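Local coordinates for protein HP0958 (PDB 3NA7) that probably acts as a chaperone and post-transcriptional regulator in flagellar biogenesis, pairing a long coiled-coil hairpin with a zinc-ribbon domain, at residues 6-17 against 174-185. Numbering follows the deposited sequence.
Sequences HLKQLIEISHLD and EPKIYSFYERIR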
loop_
_atom_site.group_PDB
_atom_site.type_symbol
_atom_site.label_atom_id
_atom_site.label_comp_id
_atom_site.label_asym_id
_atom_site.label_seq_id
_atom_site.Cartn_x
_atom_site.Cartn_y
_atom_site.Cartn_z
ATOM N N HIS A 6 23.527 -36.614 9.001
ATOM C CA HIS A 6 22.147 -36.149 8.971
ATOM C C HIS A 6 22.116 -34.619 8.974
ATOM O O HIS A 6 21.347 -34.001 8.226
ATOM C CB HIS A 6 21.333 -36.741 10.123
ATOM C CG HIS A 6 21.154 -38.229 10.036
ATOM N ND1 HIS A 6 20.943 -39.023 11.145
ATOM C CD2 HIS A 6 21.167 -39.068 8.973
ATOM C CE1 HIS A 6 20.827 -40.285 10.768
ATOM N NE2 HIS A 6 20.962 -40.340 9.455
ATOM N N LEU A 7 22.993 -34.028 9.786
ATOM C CA LEU A 7 23.213 -32.580 9.828
ATOM C C LEU A 7 23.598 -32.015 8.463
ATOM O O LEU A 7 23.010 -31.034 8.001
ATOM C CB LEU A 7 24.289 -32.257 10.862
ATOM C CG LEU A 7 24.665 -30.811 11.170
ATOM C CD1 LEU A 7 23.600 -30.152 12.041
ATOM C CD2 LEU A 7 26.001 -30.792 11.893
ATOM N N LYS A 8 24.568 -32.652 7.816
ATOM C CA LYS A 8 24.970 -32.291 6.456
ATOM C C LYS A 8 23.776 -32.327 5.511
ATOM O O LYS A 8 23.576 -31.405 4.729
ATOM C CB LYS A 8 26.095 -33.209 5.942
ATOM C CG LYS A 8 26.592 -32.878 4.533
ATOM C CD LYS A 8 27.999 -33.427 4.237
ATOM C CE LYS A 8 28.595 -32.731 2.984
ATOM N NZ LYS A 8 29.986 -33.181 2.611
ATOM N N GLN A 9 22.984 -33.391 5.601
ATOM C CA GLN A 9 21.825 -33.572 4.725
ATOM C C GLN A 9 20.789 -32.474 4.858
ATOM O O GLN A 9 20.254 -32.029 3.864
ATOM C CB GLN A 9 21.181 -34.935 4.945
ATOM C CG GLN A 9 21.719 -35.998 4.007
ATOM C CD GLN A 9 21.202 -37.381 4.356
ATOM O OE1 GLN A 9 21.353 -37.847 5.486
ATOM N NE2 GLN A 9 20.606 -38.052 3.377
ATOM N N LEU A 10 20.532 -32.047 6.090
ATOM C CA LEU A 10 19.596 -30.967 6.401
ATOM C C LEU A 10 20.133 -29.601 6.013
ATOM O O LEU A 10 19.352 -28.714 5.639
ATOM C CB LEU A 10 19.259 -30.950 7.897
ATOM C CG LEU A 10 18.512 -32.167 8.446
ATOM C CD1 LEU A 10 17.900 -31.870 9.816
ATOM C CD2 LEU A 10 17.437 -32.592 7.481
ATOM N N ILE A 11 21.451 -29.414 6.123
ATOM C CA ILE A 11 22.070 -28.167 5.660
ATOM C C ILE A 11 21.877 -28.021 4.156
ATOM O O ILE A 11 21.424 -26.974 3.712
ATOM C CB ILE A 11 23.559 -27.995 6.100
ATOM C CG1 ILE A 11 23.636 -27.754 7.611
ATOM C CG2 ILE A 11 24.226 -26.793 5.354
ATOM C CD1 ILE A 11 24.976 -28.127 8.263
ATOM N N GLU A 12 22.173 -29.060 3.374
ATOM C CA GLU A 12 21.890 -28.993 1.929
ATOM C C GLU A 12 20.420 -28.677 1.656
ATOM O O GLU A 12 20.130 -27.818 0.840
ATOM C CB GLU A 12 22.255 -30.277 1.177
ATOM C CG GLU A 12 23.637 -30.850 1.457
ATOM C CD GLU A 12 24.118 -31.781 0.351
ATOM O OE1 GLU A 12 24.653 -31.274 -0.664
ATOM O OE2 GLU A 12 23.976 -33.013 0.507
ATOM N N ILE A 13 19.492 -29.362 2.327
ATOM C CA ILE A 13 18.078 -29.126 2.052
ATOM C C ILE A 13 17.664 -27.697 2.423
ATOM O O ILE A 13 16.949 -27.055 1.667
ATOM C CB ILE A 13 17.144 -30.160 2.739
ATOM C CG1 ILE A 13 17.401 -31.564 2.184
ATOM C CG2 ILE A 13 15.652 -29.780 2.534
ATOM C CD1 ILE A 13 17.109 -32.667 3.182
ATOM N N SER A 14 18.120 -27.220 3.582
ATOM C CA SER A 14 17.733 -25.915 4.108
ATOM C C SER A 14 18.245 -24.794 3.220
ATOM O O SER A 14 17.622 -23.732 3.143
ATOM C CB SER A 14 18.250 -25.710 5.532
ATOM O OG SER A 14 19.635 -25.376 5.532
ATOM N N HIS A 15 19.366 -25.028 2.548
ATOM C CA HIS A 15 19.860 -24.055 1.574
ATOM C C HIS A 15 18.993 -23.960 0.324
ATOM O O HIS A 15 18.836 -22.869 -0.241
ATOM C CB HIS A 15 21.347 -24.273 1.233
ATOM C CG HIS A 15 22.276 -23.694 2.253
ATOM N ND1 HIS A 15 23.308 -24.414 2.820
ATOM C CD2 HIS A 15 22.300 -22.473 2.839
ATOM C CE1 HIS A 15 23.928 -23.658 3.709
ATOM N NE2 HIS A 15 23.341 -22.474 3.736
ATOM N N LEU A 16 18.443 -25.091 -0.112
ATOM C CA LEU A 16 17.523 -25.095 -1.256
ATOM C C LEU A 16 16.180 -24.456 -0.888
ATOM O O LEU A 16 15.566 -23.791 -1.711
ATOM C CB LEU A 16 17.302 -26.507 -1.793
ATOM C CG LEU A 16 18.499 -27.264 -2.382
ATOM C CD1 LEU A 16 18.047 -28.633 -2.815
ATOM C CD2 LEU A 16 19.118 -26.543 -3.559
ATOM N N ASP A 17 15.727 -24.647 0.348
ATOM C CA ASP A 17 14.542 -23.937 0.823
ATOM C C ASP A 17 14.752 -22.416 0.807
ATOM O O ASP A 17 13.872 -21.683 0.372
ATOM C CB ASP A 17 14.119 -24.411 2.210
ATOM C CG ASP A 17 13.309 -25.708 2.169
ATOM O OD1 ASP A 17 12.549 -25.942 1.200
ATOM O OD2 ASP A 17 13.432 -26.507 3.121
ATOM N N GLU A 174 16.789 -39.795 5.962
ATOM C CA GLU A 174 16.043 -40.557 6.958
ATOM C C GLU A 174 14.732 -39.807 7.277
ATOM O O GLU A 174 14.763 -38.625 7.647
ATOM C CB GLU A 174 16.900 -40.737 8.205
ATOM C CG GLU A 174 16.263 -41.558 9.317
ATOM C CD GLU A 174 16.614 -43.033 9.251
ATOM O OE1 GLU A 174 17.806 -43.324 9.027
ATOM O OE2 GLU A 174 15.707 -43.893 9.433
ATOM N N PRO A 175 13.580 -40.478 7.111
ATOM C CA PRO A 175 12.309 -39.760 7.250
ATOM C C PRO A 175 12.158 -39.068 8.588
ATOM O O PRO A 175 11.685 -37.924 8.628
ATOM C CB PRO A 175 11.268 -40.851 7.045
ATOM C CG PRO A 175 11.955 -41.797 6.084
ATOM C CD PRO A 175 13.375 -41.850 6.613
ATOM N N LYS A 176 12.617 -39.708 9.660
ATOM C CA LYS A 176 12.606 -39.070 10.984
ATOM C C LYS A 176 13.413 -37.764 11.068
ATOM O O LYS A 176 13.048 -36.870 11.811
ATOM C CB LYS A 176 13.093 -40.034 12.070
ATOM C CG LYS A 176 14.617 -40.157 12.212
ATOM C CD LYS A 176 15.025 -40.454 13.648
ATOM C CE LYS A 176 16.513 -40.150 13.909
ATOM N NZ LYS A 176 17.407 -41.312 13.649
ATOM N N ILE A 177 14.530 -37.692 10.345
ATOM C CA ILE A 177 15.423 -36.536 10.373
ATOM C C ILE A 177 14.781 -35.343 9.635
ATOM O O ILE A 177 14.805 -34.201 10.110
ATOM C CB ILE A 177 16.766 -36.886 9.677
ATOM C CG1 ILE A 177 17.600 -37.899 10.512
ATOM C CG2 ILE A 177 17.552 -35.626 9.324
ATOM C CD1 ILE A 177 18.065 -37.403 11.885
ATOM N N TYR A 178 14.226 -35.641 8.463
ATOM C CA TYR A 178 13.500 -34.694 7.661
ATOM C C TYR A 178 12.347 -34.048 8.435
ATOM O O TYR A 178 12.190 -32.818 8.412
ATOM C CB TYR A 178 12.975 -35.437 6.462
ATOM C CG TYR A 178 12.017 -34.674 5.618
ATOM C CD1 TYR A 178 12.387 -33.501 4.960
ATOM C CD2 TYR A 178 10.738 -35.163 5.429
ATOM C CE1 TYR A 178 11.476 -32.830 4.147
ATOM C CE2 TYR A 178 9.845 -34.522 4.658
ATOM C CZ TYR A 178 10.197 -33.362 4.016
ATOM O OH TYR A 178 9.221 -32.782 3.245
ATOM N N SER A 179 11.585 -34.886 9.141
ATOM C CA SER A 179 10.401 -34.470 9.889
ATOM C C SER A 179 10.737 -33.617 11.081
ATOM O O SER A 179 9.945 -32.781 11.506
ATOM C CB SER A 179 9.636 -35.693 10.379
ATOM O OG SER A 179 8.985 -36.293 9.286
ATOM N N PHE A 180 11.907 -33.868 11.646
ATOM C CA PHE A 180 12.391 -33.093 12.755
ATOM C C PHE A 180 12.699 -31.697 12.217
ATOM O O PHE A 180 12.371 -30.698 12.839
ATOM C CB PHE A 180 13.655 -33.762 13.314
ATOM C CG PHE A 180 14.027 -33.292 14.677
ATOM C CD1 PHE A 180 13.380 -33.803 15.804
ATOM C CD2 PHE A 180 15.012 -32.324 14.841
ATOM C CE1 PHE A 180 13.720 -33.355 17.094
ATOM C CE2 PHE A 180 15.364 -31.868 16.125
ATOM C CZ PHE A 180 14.713 -32.384 17.253
ATOM N N TYR A 181 13.331 -31.657 11.043
ATOM C CA TYR A 181 13.550 -30.441 10.289
ATOM C C TYR A 181 12.222 -29.725 9.979
ATOM O O TYR A 181 12.035 -28.569 10.386
ATOM C CB TYR A 181 14.323 -30.745 8.993
ATOM C CG TYR A 181 14.452 -29.554 8.061
ATOM C CD1 TYR A 181 15.175 -28.415 8.452
ATOM C CD2 TYR A 181 13.868 -29.565 6.798
ATOM C CE1 TYR A 181 15.299 -27.309 7.608
ATOM C CE2 TYR A 181 13.972 -28.466 5.945
ATOM C CZ TYR A 181 14.694 -27.344 6.357
ATOM O OH TYR A 181 14.820 -26.257 5.531
ATOM N N GLU A 182 11.301 -30.406 9.303
ATOM C CA GLU A 182 9.997 -29.782 8.963
ATOM C C GLU A 182 9.192 -29.288 10.166
ATOM O O GLU A 182 8.631 -28.213 10.119
ATOM C CB GLU A 182 9.156 -30.666 8.050
ATOM C CG GLU A 182 9.775 -30.835 6.646
ATOM C CD GLU A 182 9.720 -29.552 5.794
ATOM O OE1 GLU A 182 8.683 -28.855 5.793
ATOM O OE2 GLU A 182 10.711 -29.245 5.111
ATOM N N ARG A 183 9.182 -30.028 11.265
ATOM C CA ARG A 183 8.463 -29.551 12.459
ATOM C C ARG A 183 8.987 -28.176 12.926
ATOM O O ARG A 183 8.208 -27.283 13.259
ATOM C CB ARG A 183 8.550 -30.589 13.579
ATOM C CG ARG A 183 7.899 -30.167 14.912
ATOM C CD ARG A 183 7.813 -31.369 15.881
ATOM N NE ARG A 183 9.139 -31.911 16.192
ATOM C CZ ARG A 183 9.383 -32.985 16.945
ATOM N NH1 ARG A 183 8.395 -33.689 17.501
ATOM N NH2 ARG A 183 10.636 -33.357 17.145
ATOM N N ILE A 184 10.307 -28.005 12.920
ATOM C CA ILE A 184 10.896 -26.722 13.307
ATOM C C ILE A 184 10.668 -25.640 12.250
ATOM O O ILE A 184 10.395 -24.479 12.573
ATOM C CB ILE A 184 12.383 -26.876 13.765
ATOM C CG1 ILE A 184 12.403 -27.463 15.188
ATOM C CG2 ILE A 184 13.119 -25.519 13.692
ATOM C CD1 ILE A 184 13.515 -28.481 15.508
ATOM N N ARG A 185 10.745 -26.027 10.985
ATOM C CA ARG A 185 10.566 -25.083 9.885
ATOM C C ARG A 185 9.160 -24.435 9.843
ATOM O O ARG A 185 9.005 -23.262 9.442
ATOM C CB ARG A 185 10.908 -25.764 8.560
ATOM C CG ARG A 185 10.792 -24.855 7.370
ATOM C CD ARG A 185 11.433 -25.444 6.142
ATOM N NE ARG A 185 10.875 -24.821 4.941
ATOM C CZ ARG A 185 10.162 -25.445 4.003
ATOM N NH1 ARG A 185 9.908 -26.746 4.079
ATOM N NH2 ARG A 185 9.724 -24.752 2.959
#
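Tyr181 enters a hole formed by Leu10, Ile13, Ser14 and Asp17, a knob whose long ring lets a polar tip cross the apolar seam. Its CG stands anti to the backbone N (chi1 173°), which sends the ring across to helix 6-17. There Tyr181 OH donates to the anti lone pair of Asp17 OD2 at 2.8 Å, with carboxylate and ring only 8° from coplanar. Lower on the side chain, Tyr181 CB rests 3.8 Å from Leu10 CD1, and the branched Ile177 packs beside it, its CG2 3.6 Å from Leu10 CD2. Ile177 CG1 also lies over a face of the His6 ring, a CH-pi contact; His6 ND1 is hydrogen-bonded to Gly2 O, which should restrain the ring's rotation.

Arg185 stacks its guanidinium on the Asp17 carboxylate; Asp17 OD1 is 3.5 Å from Arg185 NH2 but well out of plane, so this salt bridge rests on charge alone. In plane, Arg185 NH1 donates to the syn lone pair of Glu182 OE2 at 2.8 Å, completing a salt-bridge network. Lys166 also pairs with Asp17 OD1, probably offsetting the two acids. Ile193 touches Leu10, Ser14 and Tyr181. Segments 6-17 and 175-185 cross at -49°, a helix-helix packing of the N-terminal helix on the one following the coiled-coil hairpin, beside the zinc-ribbon end's small sheet.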